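Local coordinates for protein ribokinase (Cryptococcus neoformans var. grubii serotype A, PDB 6CW5) that probably catalyses the magnesium-dependent transfer of a phosphate from ATP to O-5 of D-ribose, giving D-ribose 5-phosphate and ADP, at residues Ser168-Ser173 with Phe184-Leu189; Ile23-His28 with Thr42-Arg47; Lys94-Glu99 with Ala120-Tyr125. All coordinates share one frame; numbering follows the deposited sequence.

Contact 1: Ser168-Ser173 with Phe184-Leu189; sequences SVFNPS and FPWKHL
Ser168 OG and the carbonyl oxygen His188 O share one water. The water donates to His188 O at 2.7 Å and stands 2.7 Å from Ser168 OG, so it ties the strand to the last residue of the short 3-10 turn at 186-188. From there the chain passes through Leu189, whose CG lies anti to its backbone N (chi1 -177°); this carries the methyls toward strand 167-170, where CD1 presses on Phe170 CB at 3.4 Å and CD2 sits a little farther off the same carbon.

Strand 167-170 is an inner strand of the nine-stranded sheet in this pfkB-family kinase. It runs parallel to 191-195, and the connection between them goes through helix 178-183, a beta-alpha-beta crossover that residues 184-189 bring back to the sheet. Helix 149-161 packs on Phe184 through Leu153 and Leu156.

The aromatic centre of the contact is an offset stack of Phe170 and Phe184. The two side chains come from opposite directions and their rings meet with planes 14° apart and centroids 4.6 Å apart, and Phe184 CZ lies over one face of Phe170. Pro172 N lies over the other face. The indole of Trp186 arrives at the edge of the Phe170 ring, where CZ3 comes to 3.9 Å from Phe170 CD2, while its NE1 turns elsewhere and bonds to Leu181 O.

Contact 2: Ile23-His28 with Thr42-Arg47; sequences IDEFFH and TGLTKR
Glu25 and Lys46 face each other as a non-hydrogen-bonded pair, and their side chains run side by side in the same direction. Glu25 CB first meets Leu44 CD1 at 3.8 Å. CG then lies against Lys46 CG, aliphatic on aliphatic, and CD passes Lys46 CE. At the tip, OE2 makes a long salt bridge of 3.8 Å to Lys46 NZ, and a water donates to OE2 and accepts from NZ, closing the gap. The other carboxylate oxygen, OE1, is held by a salt bridge to Arg103 on strand 102-109.

The same Leu44 methyl, CD1, sits squarely over the face of Phe27, 3.8 Å from the ring centroid and 10° off the normal, a CH-pi contact. Phe27 CG lies anti to its carbonyl carbon (chi1 -71°), which leans the ring along Leu44.

Strands 22-29 and 43-49 form the antiparallel edge of the four-stranded sheet, probably the lid over the ribose site as in other ribokinases. Asp24 and Arg47 exchange backbone bonds, as do Phe26 and Thr45, with Phe26 N 2.7 Å from Thr45 O. On the side with Asp24 and Phe26, His28 NE2 and Thr45 OG1 lie 3.1 Å apart in a nearly straight hydrogen bond (169°), the hydroxyl in the plane of the imidazole at its edge.

Asp24, predicted to bind substrate, hydrogen-bonds through OD2 to a glycerol, probably from the crystallisation liquor, consistent with a pocket on that side. On the other, Glu25 has Lys46 near one carboxylate oxygen and Arg103 on the other, and these two positive charges would probably favour its ionised form.

Contact 3: Lys94-Glu99 with Ala120-Tyr125; sequences KIVKDE and AGANYY
A type II beta turn from Val96 to Glu99 carries the chain off strand 93-96, an outermost strand of the nine-stranded sheet, and packs against the loop that follows strand 115-119 of the smaller sheet. The contact thus lies where the chain of this ribokinase fold passes between the two sheets.

Val96 lays both its methyls on one face of the Tyr125 ring. CG2 makes the CH-pi contact: it stands over the face, 3.7 Å from the centroid and 20° off the normal, displaced toward the CD2 side, where it comes to 3.4 Å from Tyr125 CD2. CG1 covers the other flank of that face, 3.7 Å from Tyr125 CD1. The tyrosine swings its ring beneath the valine because CG is anti to the backbone N (chi1 169°). Ala71 of strand 66-73 touches both side chains, which places the pair beside the neighbouring strand.

Glu99 carries the second half of the contact. Its CG, opposite the backbone N, rests against Ala122; the bend at chi2 (51°) then turns the carboxylate toward Gly121. A 3-10 turn shapes this loop, with Tyr125 N bonded to Ala122 O, and Ala122 also pairs through its backbone with Val100. Nearby, Tyr124 OH bonds to Thr130 OG1 of the second subunit. Across the contact itself, Glu99 CG comes to 3.6 Å from Ala122 N and 3.7 Å from Ala122 CB.

How the contacts relate
Along the chain contact 2 comes first, contact 3 next and contact 1 last, each closing before the next opens. Contacts 1 and 3 both reach the nine-stranded sheet, contact 1 at inner strand 167-170 and contact 3 at outermost strand 93-96, with centres about 24 Å apart. Contact 2 belongs to the four-stranded sheet, and its centre is about 31 Å from that of contact 1, on the opposite side of the chain's centre. Contact 3 lies about 21 Å from contact 2, centre to centre, and its 120-125 loop leads from the small sheet back to the large one. Contact 2 lies in the probable lid and holds predicted substrate-binding residues, while contacts 1 and 3 approach that site without reaching it.

Contact 1: Ser168-Ser173 with Phe184-Leu189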
ATOM      1  N   SER A 168      17.024  -6.908   1.316  1.00 19.18           N
ATOM      2  CA  SER A 168      15.814  -6.681   2.099  1.00 19.27           C
ATOM      3  C   SER A 168      15.658  -7.783   3.137  1.00 19.45           C
ATOM      4  O   SER A 168      15.948  -8.950   2.865  1.00 20.67           O
ATOM      5  CB  SER A 168      14.588  -6.630   1.201  1.00 22.75           C
ATOM      6  OG  SER A 168      14.598  -7.784   0.377  1.00 25.83           O
ATOM      7  N   VAL A 169      15.155  -7.408   4.310  1.00 18.85           N
ATOM      8  CA  VAL A 169      15.055  -8.283   5.475  1.00 18.02           C
ATOM      9  C   VAL A 169      13.658  -8.104   6.046  1.00 22.27           C
ATOM     10  O   VAL A 169      13.236  -6.974   6.295  1.00 18.82           O
ATOM     11  CB  VAL A 169      16.130  -7.934   6.527  1.00 23.54           C
ATOM     12  CG1 VAL A 169      16.029  -8.845   7.727  1.00 22.59           C
ATOM     13  CG2 VAL A 169      17.524  -8.024   5.923  1.00 25.47           C
ATOM     14  N   PHE A 170      12.925  -9.209   6.214  1.00 18.82           N
ATOM     15  CA  PHE A 170      11.518  -9.134   6.607  1.00 17.70           C
ATOM     16  C   PHE A 170      11.280  -9.991   7.838  1.00 23.70           C
ATOM     17  O   PHE A 170      11.756 -11.127   7.903  1.00 21.07           O
ATOM     18  CB  PHE A 170      10.664  -9.613   5.450  1.00 17.88           C
ATOM     19  CG  PHE A 170       9.185  -9.737   5.740  1.00 21.16           C
ATOM     20  CD1 PHE A 170       8.451  -8.670   6.240  1.00 23.54           C
ATOM     21  CD2 PHE A 170       8.508 -10.906   5.382  1.00 20.44           C
ATOM     22  CE1 PHE A 170       7.081  -8.778   6.432  1.00 15.99           C
ATOM     23  CE2 PHE A 170       7.149 -11.027   5.596  1.00 20.13           C
ATOM     24  CZ  PHE A 170       6.423  -9.951   6.100  1.00 16.43           C
ATOM     25  N   ASN A 171      10.538  -9.449   8.804  1.00 18.43           N
ATOM     26  CA  ASN A 171      10.145 -10.171  10.015  1.00 16.82           C
ATOM     27  C   ASN A 171       8.617 -10.141  10.058  1.00 20.05           C
ATOM     28  O   ASN A 171       8.021  -9.066  10.275  1.00 20.42           O
ATOM     29  CB  ASN A 171      10.793  -9.476  11.218  1.00 23.94           C
ATOM     30  CG  ASN A 171      10.385 -10.046  12.574  1.00 31.47           C
ATOM     31  OD1 ASN A 171      10.209  -9.280  13.531  1.00 30.53           O
ATOM     32  ND2 ASN A 171      10.298 -11.373  12.689  1.00 26.50           N
ATOM     33  N   PRO A 172       7.927 -11.252   9.794  1.00 20.91           N
ATOM     34  CA  PRO A 172       6.446 -11.167   9.658  1.00 17.80           C
ATOM     35  C   PRO A 172       5.722 -11.105  10.995  1.00 19.55           C
ATOM     36  O   PRO A 172       5.118 -12.077  11.476  1.00 19.09           O
ATOM     37  CB  PRO A 172       6.099 -12.440   8.891  1.00 19.00           C
ATOM     38  CG  PRO A 172       7.225 -13.452   9.330  1.00 20.82           C
ATOM     39  CD  PRO A 172       8.466 -12.603   9.499  1.00 20.04           C
ATOM     40  N   SER A 173       5.785  -9.928  11.618  1.00 16.00           N
ATOM     41  CA  SER A 173       5.227  -9.733  12.961  1.00 16.47           C
ATOM     42  C   SER A 173       4.410  -8.449  12.980  1.00 15.67           C
ATOM     43  O   SER A 173       4.960  -7.368  12.708  1.00 17.93           O
ATOM     44  CB  SER A 173       6.332  -9.661  14.016  1.00 19.83           C
ATOM     45  OG  SER A 173       5.752  -9.371  15.289  1.00 24.80           O
ATOM     46  N   PHE A 184       2.542 -13.203  -1.080  1.00 17.78           N
ATOM     47  CA  PHE A 184       3.637 -12.287  -0.793  1.00 17.56           C
ATOM     48  C   PHE A 184       4.754 -12.431  -1.827  1.00 19.63           C
ATOM     49  O   PHE A 184       5.043 -13.545  -2.297  1.00 20.51           O
ATOM     50  CB  PHE A 184       4.126 -12.580   0.626  1.00 16.76           C
ATOM     51  CG  PHE A 184       4.988 -11.511   1.229  1.00 19.54           C
ATOM     52  CD1 PHE A 184       4.415 -10.460   1.948  1.00 19.97           C
ATOM     53  CD2 PHE A 184       6.367 -11.596   1.136  1.00 14.33           C
ATOM     54  CE1 PHE A 184       5.206  -9.482   2.532  1.00 20.05           C
ATOM     55  CE2 PHE A 184       7.183 -10.624   1.739  1.00 19.34           C
ATOM     56  CZ  PHE A 184       6.597  -9.568   2.426  1.00 19.31           C
ATOM     57  N   PRO A 185       5.379 -11.313  -2.252  1.00 18.89           N
ATOM     58  CA  PRO A 185       6.405 -11.369  -3.311  1.00 17.27           C
ATOM     59  C   PRO A 185       7.755 -11.811  -2.757  1.00 22.07           C
ATOM     60  O   PRO A 185       8.707 -11.050  -2.674  1.00 20.04           O
ATOM     61  CB  PRO A 185       6.420  -9.928  -3.831  1.00 20.01           C
ATOM     62  CG  PRO A 185       6.134  -9.120  -2.583  1.00 17.32           C
ATOM     63  CD  PRO A 185       5.073  -9.927  -1.843  1.00 16.92           C
ATOM     64  N   TRP A 186       7.825 -13.080  -2.336  1.00 16.79           N
ATOM     65  CA  TRP A 186       9.047 -13.625  -1.754  1.00 20.55           C
ATOM     66  C   TRP A 186      10.249 -13.462  -2.668  1.00 21.06           C
ATOM     67  O   TRP A 186      11.382 -13.398  -2.181  1.00 22.36           O
ATOM     68  CB  TRP A 186       8.852 -15.109  -1.443  1.00 18.30           C
ATOM     69  CG  TRP A 186       7.731 -15.286  -0.447  1.00 17.16           C
ATOM     70  CD1 TRP A 186       6.497 -15.813  -0.700  1.00 17.48           C
ATOM     71  CD2 TRP A 186       7.738 -14.905   0.935  1.00 17.99           C
ATOM     72  NE1 TRP A 186       5.739 -15.791   0.446  1.00 16.41           N
ATOM     73  CE2 TRP A 186       6.474 -15.248   1.466  1.00 16.08           C
ATOM     74  CE3 TRP A 186       8.690 -14.321   1.783  1.00 19.77           C
ATOM     75  CZ2 TRP A 186       6.127 -15.020   2.814  1.00 16.10           C
ATOM     76  CZ3 TRP A 186       8.351 -14.104   3.123  1.00 19.23           C
ATOM     77  CH2 TRP A 186       7.073 -14.448   3.621  1.00 20.77           C
ATOM     78  N   LYS A 187      10.037 -13.441  -3.984  1.00 21.31           N
ATOM     79  CA  LYS A 187      11.196 -13.354  -4.867  1.00 24.87           C
ATOM     80  C   LYS A 187      12.004 -12.086  -4.647  1.00 24.53           C
ATOM     81  O   LYS A 187      13.181 -12.064  -5.014  1.00 25.72           O
ATOM     82  CB  LYS A 187      10.779 -13.445  -6.337  1.00 24.17           C
ATOM     83  CG  LYS A 187       9.865 -12.328  -6.792  1.00 21.64           C
ATOM     84  CD  LYS A 187       9.450 -12.497  -8.230  1.00 29.52           C
ATOM     85  CE  LYS A 187       8.434 -11.442  -8.622  1.00 38.09           C
ATOM     86  NZ  LYS A 187       8.029 -11.599 -10.044  1.00 44.56           N
ATOM     87  N   HIS A 188      11.412 -11.026  -4.072  1.00 19.85           N
ATOM     88  CA  HIS A 188      12.127  -9.766  -3.842  1.00 22.62           C
ATOM     89  C   HIS A 188      12.885  -9.738  -2.531  1.00 23.75           C
ATOM     90  O   HIS A 188      13.652  -8.798  -2.290  1.00 25.51           O
ATOM     91  CB  HIS A 188      11.140  -8.578  -3.842  1.00 20.43           C
ATOM     92  CG  HIS A 188      10.484  -8.363  -5.165  1.00 24.82           C
ATOM     93  ND1 HIS A 188      11.188  -8.413  -6.350  1.00 25.45           N
ATOM     94  CD2 HIS A 188       9.195  -8.108  -5.500  1.00 23.58           C
ATOM     95  CE1 HIS A 188      10.361  -8.192  -7.358  1.00 25.93           C
ATOM     96  NE2 HIS A 188       9.149  -7.997  -6.866  1.00 29.01           N
ATOM     97  N   LEU A 189      12.695 -10.735  -1.684  1.00 19.09           N
ATOM     98  CA  LEU A 189      13.172 -10.688  -0.310  1.00 18.13           C
ATOM     99  C   LEU A 189      14.530 -11.363  -0.186  1.00 27.09           C
ATOM    100  O   LEU A 189      14.699 -12.509  -0.617  1.00 22.68           O
ATOM    101  CB  LEU A 189      12.171 -11.384   0.610  1.00 20.48           C
ATOM    102  CG  LEU A 189      12.559 -11.326   2.064  1.00 21.82           C
ATOM    103  CD1 LEU A 189      12.484  -9.878   2.545  1.00 19.41           C
ATOM    104  CD2 LEU A 189      11.566 -12.220   2.839  1.00 19.92           C
TER
HETATM  105  O   HOH W   1      15.245  -6.653  -2.032  1.00 23.99           O

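Contact 2: Ile23-His28 with Thr42-Arg47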
ATOM      1  N   ILE A  23       4.222   3.132  21.579  1.00 18.87           N
ATOM      2  CA  ILE A  23       4.392   3.328  23.016  1.00 20.68           C
ATOM      3  C   ILE A  23       3.945   2.021  23.655  1.00 19.94           C
ATOM      4  O   ILE A  23       2.779   1.649  23.543  1.00 24.28           O
ATOM      5  CB  ILE A  23       3.591   4.527  23.524  1.00 26.15           C
ATOM      6  CG1 ILE A  23       4.125   5.791  22.848  1.00 24.38           C
ATOM      7  CG2 ILE A  23       3.695   4.620  25.056  1.00 28.41           C
ATOM      8  CD1 ILE A  23       3.316   7.055  23.160  1.00 29.46           C
ATOM      9  N   ASP A  24       4.883   1.310  24.295  1.00 21.13           N
ATOM     10  CA  ASP A  24       4.602   0.032  24.929  1.00 21.43           C
ATOM     11  C   ASP A  24       4.112   0.294  26.341  1.00 26.35           C
ATOM     12  O   ASP A  24       4.766   1.006  27.100  1.00 27.73           O
ATOM     13  CB  ASP A  24       5.854  -0.843  25.002  1.00 19.04           C
ATOM     14  CG  ASP A  24       6.283  -1.394  23.634  1.00 24.34           C
ATOM     15  OD1 ASP A  24       5.566  -1.173  22.637  1.00 24.18           O
ATOM     16  OD2 ASP A  24       7.330  -2.063  23.598  1.00 24.59           O
ATOM     17  N   GLU A  25       2.992  -0.314  26.703  1.00 18.21           N
ATOM     18  CA  GLU A  25       2.504  -0.254  28.072  1.00 19.21           C
ATOM     19  C   GLU A  25       2.570  -1.662  28.637  1.00 22.47           C
ATOM     20  O   GLU A  25       1.823  -2.542  28.193  1.00 25.51           O
ATOM     21  CB  GLU A  25       1.091   0.292  28.098  1.00 25.64           C
ATOM     22  CG  GLU A  25       1.037   1.762  27.772  1.00 29.84           C
ATOM     23  CD  GLU A  25      -0.370   2.291  27.889  1.00 40.67           C
ATOM     24  OE1 GLU A  25      -1.212   1.880  27.081  1.00 40.77           O
ATOM     25  OE2 GLU A  25      -0.633   3.090  28.813  1.00 52.97           O
ATOM     26  N   PHE A  26       3.488  -1.874  29.588  1.00 23.64           N
ATOM     27  CA  PHE A  26       3.631  -3.161  30.260  1.00 24.00           C
ATOM     28  C   PHE A  26       2.773  -3.159  31.520  1.00 20.91           C
ATOM     29  O   PHE A  26       3.108  -2.481  32.491  1.00 23.63           O
ATOM     30  CB  PHE A  26       5.079  -3.429  30.640  1.00 25.98           C
ATOM     31  CG  PHE A  26       5.980  -3.618  29.462  1.00 27.29           C
ATOM     32  CD1 PHE A  26       6.218  -4.890  28.961  1.00 31.45           C
ATOM     33  CD2 PHE A  26       6.581  -2.524  28.850  1.00 32.80           C
ATOM     34  CE1 PHE A  26       7.045  -5.069  27.859  1.00 31.99           C
ATOM     35  CE2 PHE A  26       7.417  -2.696  27.742  1.00 32.97           C
ATOM     36  CZ  PHE A  26       7.644  -3.966  27.253  1.00 32.32           C
ATOM     37  N   PHE A  27       1.716  -3.967  31.510  1.00 21.38           N
ATOM     38  CA  PHE A  27       0.868  -4.201  32.674  1.00 21.50           C
ATOM     39  C   PHE A  27       1.335  -5.473  33.378  1.00 26.10           C
ATOM     40  O   PHE A  27       1.209  -6.578  32.834  1.00 26.17           O
ATOM     41  CB  PHE A  27      -0.584  -4.312  32.228  1.00 18.46           C
ATOM     42  CG  PHE A  27      -1.173  -3.021  31.770  1.00 19.86           C
ATOM     43  CD1 PHE A  27      -1.847  -2.200  32.659  1.00 24.92           C
ATOM     44  CD2 PHE A  27      -1.081  -2.632  30.440  1.00 21.94           C
ATOM     45  CE1 PHE A  27      -2.397  -0.980  32.221  1.00 25.68           C
ATOM     46  CE2 PHE A  27      -1.621  -1.437  29.994  1.00 23.32           C
ATOM     47  CZ  PHE A  27      -2.289  -0.603  30.871  1.00 24.13           C
ATOM     48  N   HIS A  28       1.874  -5.327  34.582  1.00 25.05           N
ATOM     49  CA  HIS A  28       2.375  -6.487  35.306  1.00 29.22           C
ATOM     50  C   HIS A  28       1.221  -7.236  35.963  1.00 29.42           C
ATOM     51  O   HIS A  28       0.429  -6.654  36.716  1.00 24.61           O
ATOM     52  CB  HIS A  28       3.431  -6.030  36.313  1.00 30.61           C
ATOM     53  CG  HIS A  28       4.521  -5.233  35.664  1.00 42.21           C
ATOM     54  ND1 HIS A  28       5.604  -5.819  35.046  1.00 42.25           N
ATOM     55  CD2 HIS A  28       4.650  -3.898  35.466  1.00 43.09           C
ATOM     56  CE1 HIS A  28       6.370  -4.880  34.522  1.00 46.67           C
ATOM     57  NE2 HIS A  28       5.814  -3.705  34.766  1.00 42.98           N
ATOM     58  N   THR A  42      -0.400  -5.151  38.844  1.00 23.66           N
ATOM     59  CA  THR A  42       0.378  -4.746  40.014  1.00 25.11           C
ATOM     60  C   THR A  42       1.267  -3.545  39.739  1.00 25.49           C
ATOM     61  O   THR A  42       1.885  -3.027  40.673  1.00 29.15           O
ATOM     62  CB  THR A  42       1.256  -5.899  40.506  1.00 29.47           C
ATOM     63  OG1 THR A  42       2.099  -6.333  39.430  1.00 29.82           O
ATOM     64  CG2 THR A  42       0.393  -7.053  41.019  1.00 28.42           C
ATOM     65  N   GLY A  43       1.335  -3.104  38.497  1.00 28.11           N
ATOM     66  CA  GLY A  43       2.234  -2.037  38.104  1.00 30.33           C
ATOM     67  C   GLY A  43       2.079  -1.831  36.613  1.00 31.10           C
ATOM     68  O   GLY A  43       1.565  -2.695  35.901  1.00 27.39           O
ATOM     69  N   LEU A  44       2.490  -0.648  36.163  1.00 26.43           N
ATOM     70  CA  LEU A  44       2.450  -0.298  34.746  1.00 24.70           C
ATOM     71  C   LEU A  44       3.760   0.396  34.424  1.00 28.18           C
ATOM     72  O   LEU A  44       4.189   1.287  35.163  1.00 29.99           O
ATOM     73  CB  LEU A  44       1.257   0.617  34.427  1.00 26.93           C
ATOM     74  CG  LEU A  44       1.231   1.427  33.143  1.00 27.92           C
ATOM     75  CD1 LEU A  44       1.202   0.492  31.933  1.00 25.86           C
ATOM     76  CD2 LEU A  44       0.018   2.346  33.139  1.00 31.29           C
ATOM     77  N   THR A  45       4.390  -0.022  33.331  1.00 27.25           N
ATOM     78  CA  THR A  45       5.633   0.556  32.863  1.00 30.48           C
ATOM     79  C   THR A  45       5.416   0.967  31.415  1.00 22.43           C
ATOM     80  O   THR A  45       4.936   0.167  30.630  1.00 27.06           O
ATOM     81  CB  THR A  45       6.783  -0.461  32.949  1.00 44.51           C
ATOM     82  OG1 THR A  45       6.951  -0.899  34.301  1.00 52.52           O
ATOM     83  CG2 THR A  45       8.082   0.160  32.464  1.00 51.33           C
ATOM     84  N   LYS A  46       5.725   2.222  31.082  1.00 27.42           N
ATOM     85  CA  LYS A  46       5.632   2.682  29.703  1.00 28.43           C
ATOM     86  C   LYS A  46       7.035   2.786  29.133  1.00 25.58           C
ATOM     87  O   LYS A  46       7.924   3.360  29.770  1.00 29.47           O
ATOM     88  CB  LYS A  46       4.929   4.039  29.598  1.00 38.10           C
ATOM     89  CG  LYS A  46       3.413   3.997  29.772  1.00 44.29           C
ATOM     90  CD  LYS A  46       2.765   5.271  29.199  1.00 55.61           C
ATOM     91  CE  LYS A  46       1.313   5.419  29.657  1.00 60.76           C
ATOM     92  NZ  LYS A  46       0.656   6.618  29.069  1.00 64.36           N
ATOM     93  N   ARG A  47       7.237   2.256  27.927  1.00 29.15           N
ATOM     94  CA  ARG A  47       8.559   2.308  27.319  1.00 30.42           C
ATOM     95  C   ARG A  47       8.399   2.542  25.829  1.00 28.81           C
ATOM     96  O   ARG A  47       7.368   2.200  25.249  1.00 24.61           O
ATOM     97  CB  ARG A  47       9.344   1.008  27.571  1.00 33.61           C
ATOM     98  CG  ARG A  47       9.455   0.622  29.045  1.00 44.97           C
ATOM     99  CD  ARG A  47      10.766  -0.039  29.336  1.00 55.16           C
ATOM    100  NE  ARG A  47      10.925  -0.404  30.740  1.00 63.40           N
ATOM    101  CZ  ARG A  47      11.586   0.328  31.628  1.00 67.92           C
ATOM    102  NH1 ARG A  47      12.143   1.472  31.257  1.00 72.33           N
ATOM    103  NH2 ARG A  47      11.688  -0.083  32.884  1.00 74.32           N
TER
HETATM  104  O   HOH W   2      -1.583   5.385  27.092  1.00 51.96           O

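Contact 3: Lys94-Glu99 with Ala120-Tyr125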
ATOM      1  N   LYS A  94       7.066  10.910  10.383  1.00 20.69           N
ATOM      2  CA  LYS A  94       6.103  11.985  10.298  1.00 24.93           C
ATOM      3  C   LYS A  94       5.374  12.126  11.624  1.00 26.27           C
ATOM      4  O   LYS A  94       5.087  11.132  12.290  1.00 24.75           O
ATOM      5  CB  LYS A  94       5.108  11.706   9.169  1.00 25.03           C
ATOM      6  CG  LYS A  94       5.791  11.752   7.767  1.00 31.19           C
ATOM      7  CD  LYS A  94       5.049  10.961   6.695  1.00 32.56           C
ATOM      8  CE  LYS A  94       5.269   9.451   6.808  1.00 29.65           C
ATOM      9  NZ  LYS A  94       6.645   8.982   6.451  1.00 27.10           N
ATOM     10  N   ILE A  95       5.063  13.370  11.989  1.00 29.73           N
ATOM     11  CA  ILE A  95       4.262  13.657  13.171  1.00 29.05           C
ATOM     12  C   ILE A  95       2.876  14.059  12.694  1.00 27.82           C
ATOM     13  O   ILE A  95       2.717  15.071  11.993  1.00 29.51           O
ATOM     14  CB  ILE A  95       4.901  14.760  14.023  1.00 35.62           C
ATOM     15  CG1 ILE A  95       6.310  14.329  14.463  1.00 33.27           C
ATOM     16  CG2 ILE A  95       4.024  15.059  15.216  1.00 37.13           C
ATOM     17  CD1 ILE A  95       7.136  15.466  15.080  1.00 41.13           C
ATOM     18  N   VAL A  96       1.870  13.298  13.095  1.00 26.33           N
ATOM     19  CA  VAL A  96       0.530  13.409  12.532  1.00 29.98           C
ATOM     20  C   VAL A  96      -0.348  14.145  13.521  1.00 31.40           C
ATOM     21  O   VAL A  96      -0.519  13.691  14.654  1.00 28.66           O
ATOM     22  CB  VAL A  96      -0.065  12.029  12.221  1.00 34.89           C
ATOM     23  CG1 VAL A  96      -1.409  12.185  11.539  1.00 38.50           C
ATOM     24  CG2 VAL A  96       0.893  11.243  11.355  1.00 39.36           C
ATOM     25  N   LYS A  97      -0.922  15.255  13.075  1.00 31.64           N
ATOM     26  CA  LYS A  97      -1.841  16.011  13.901  1.00 37.36           C
ATOM     27  C   LYS A  97      -3.134  15.233  14.120  1.00 38.93           C
ATOM     28  O   LYS A  97      -3.620  14.540  13.222  1.00 39.67           O
ATOM     29  CB  LYS A  97      -2.136  17.356  13.237  1.00 43.03           C
ATOM     30  N   ASP A  98      -3.698  15.357  15.319  1.00 39.59           N
ATOM     31  CA  ASP A  98      -4.963  14.705  15.652  1.00 48.69           C
ATOM     32  C   ASP A  98      -4.885  13.183  15.504  1.00 38.26           C
ATOM     33  O   ASP A  98      -5.895  12.528  15.242  1.00 41.82           O
ATOM     34  CB  ASP A  98      -6.117  15.247  14.801  1.00 57.65           C
ATOM     35  CG  ASP A  98      -6.287  16.743  14.921  1.00 68.28           C
ATOM     36  OD1 ASP A  98      -6.021  17.299  16.009  1.00 71.43           O
ATOM     37  OD2 ASP A  98      -6.699  17.364  13.921  1.00 73.31           O
ATOM     38  N   GLU A  99      -3.698  12.609  15.650  1.00 39.78           N
ATOM     39  CA  GLU A  99      -3.518  11.160  15.670  1.00 35.48           C
ATOM     40  C   GLU A  99      -2.680  10.804  16.884  1.00 36.91           C
ATOM     41  O   GLU A  99      -1.937  11.635  17.400  1.00 33.04           O
ATOM     42  CB  GLU A  99      -2.836  10.639  14.401  1.00 38.89           C
ATOM     43  CG  GLU A  99      -2.764   9.122  14.309  1.00 40.18           C
ATOM     44  CD  GLU A  99      -4.100   8.430  14.534  1.00 42.43           C
ATOM     45  OE1 GLU A  99      -4.802   8.149  13.539  1.00 46.22           O
ATOM     46  OE2 GLU A  99      -4.460   8.156  15.702  1.00 41.70           O
ATOM     47  N   ALA A 120      -3.013   0.339  16.101  1.00 20.69           N
ATOM     48  CA  ALA A 120      -2.155   0.872  15.041  1.00 22.46           C
ATOM     49  C   ALA A 120      -1.903   2.362  15.201  1.00 20.11           C
ATOM     50  O   ALA A 120      -0.762   2.824  15.055  1.00 18.98           O
ATOM     51  CB  ALA A 120      -2.788   0.619  13.681  1.00 18.80           C
ATOM     52  N   GLY A 121      -2.964   3.142  15.418  1.00 18.02           N
ATOM     53  CA  GLY A 121      -2.787   4.595  15.531  1.00 18.23           C
ATOM     54  C   GLY A 121      -2.062   5.147  14.309  1.00 21.62           C
ATOM     55  O   GLY A 121      -2.344   4.772  13.164  1.00 19.22           O
ATOM     56  N   ALA A 122      -1.070   6.009  14.556  1.00 21.11           N
ATOM     57  CA  ALA A 122      -0.331   6.647  13.469  1.00 21.87           C
ATOM     58  C   ALA A 122       0.456   5.663  12.623  1.00 19.71           C
ATOM     59  O   ALA A 122       0.856   6.007  11.502  1.00 17.36           O
ATOM     60  CB  ALA A 122       0.626   7.707  14.045  1.00 21.83           C
ATOM     61  N   ASN A 123       0.681   4.438  13.103  1.00 17.74           N
ATOM     62  CA  ASN A 123       1.431   3.495  12.279  1.00 18.18           C
ATOM     63  C   ASN A 123       0.704   3.161  10.989  1.00 18.14           C
ATOM     64  O   ASN A 123       1.357   2.746  10.016  1.00 18.96           O
ATOM     65  CB  ASN A 123       1.720   2.209  13.052  1.00 20.64           C
ATOM     66  CG  ASN A 123       2.762   2.403  14.107  1.00 20.72           C
ATOM     67  OD1 ASN A 123       3.789   3.048  13.860  1.00 19.31           O
ATOM     68  ND2 ASN A 123       2.508   1.864  15.315  1.00 20.36           N
ATOM     69  N   TYR A 124      -0.619   3.337  10.946  1.00 17.10           N
ATOM     70  CA  TYR A 124      -1.388   3.089   9.728  1.00 16.57           C
ATOM     71  C   TYR A 124      -1.750   4.373   8.993  1.00 23.40           C
ATOM     72  O   TYR A 124      -2.609   4.355   8.102  1.00 21.48           O
ATOM     73  CB  TYR A 124      -2.658   2.276  10.035  1.00 17.14           C
ATOM     74  CG  TYR A 124      -2.459   0.788   9.856  1.00 18.70           C
ATOM     75  CD1 TYR A 124      -1.429   0.119  10.500  1.00 15.59           C
ATOM     76  CD2 TYR A 124      -3.300   0.056   9.019  1.00 21.27           C
ATOM     77  CE1 TYR A 124      -1.245  -1.247  10.318  1.00 15.99           C
ATOM     78  CE2 TYR A 124      -3.137  -1.306   8.840  1.00 19.27           C
ATOM     79  CZ  TYR A 124      -2.115  -1.949   9.493  1.00 17.40           C
ATOM     80  OH  TYR A 124      -1.933  -3.304   9.295  1.00 22.10           O
ATOM     81  N   TYR A 125      -1.103   5.476   9.332  1.00 18.74           N
ATOM     82  CA  TYR A 125      -1.272   6.721   8.589  1.00 17.14           C
ATOM     83  C   TYR A 125      -0.422   6.721   7.333  1.00 19.96           C
ATOM     84  O   TYR A 125       0.747   6.335   7.355  1.00 19.12           O
ATOM     85  CB  TYR A 125      -0.855   7.885   9.455  1.00 20.25           C
ATOM     86  CG  TYR A 125      -0.729   9.215   8.732  1.00 20.89           C
ATOM     87  CD1 TYR A 125      -1.855  10.023   8.516  1.00 25.73           C
ATOM     88  CD2 TYR A 125       0.511   9.689   8.313  1.00 20.67           C
ATOM     89  CE1 TYR A 125      -1.739  11.274   7.894  1.00 28.82           C
ATOM     90  CE2 TYR A 125       0.626  10.962   7.696  1.00 25.43           C
ATOM     91  CZ  TYR A 125      -0.495  11.723   7.477  1.00 26.89           C
ATOM     92  OH  TYR A 125      -0.381  12.969   6.859  1.00 30.29           O
TER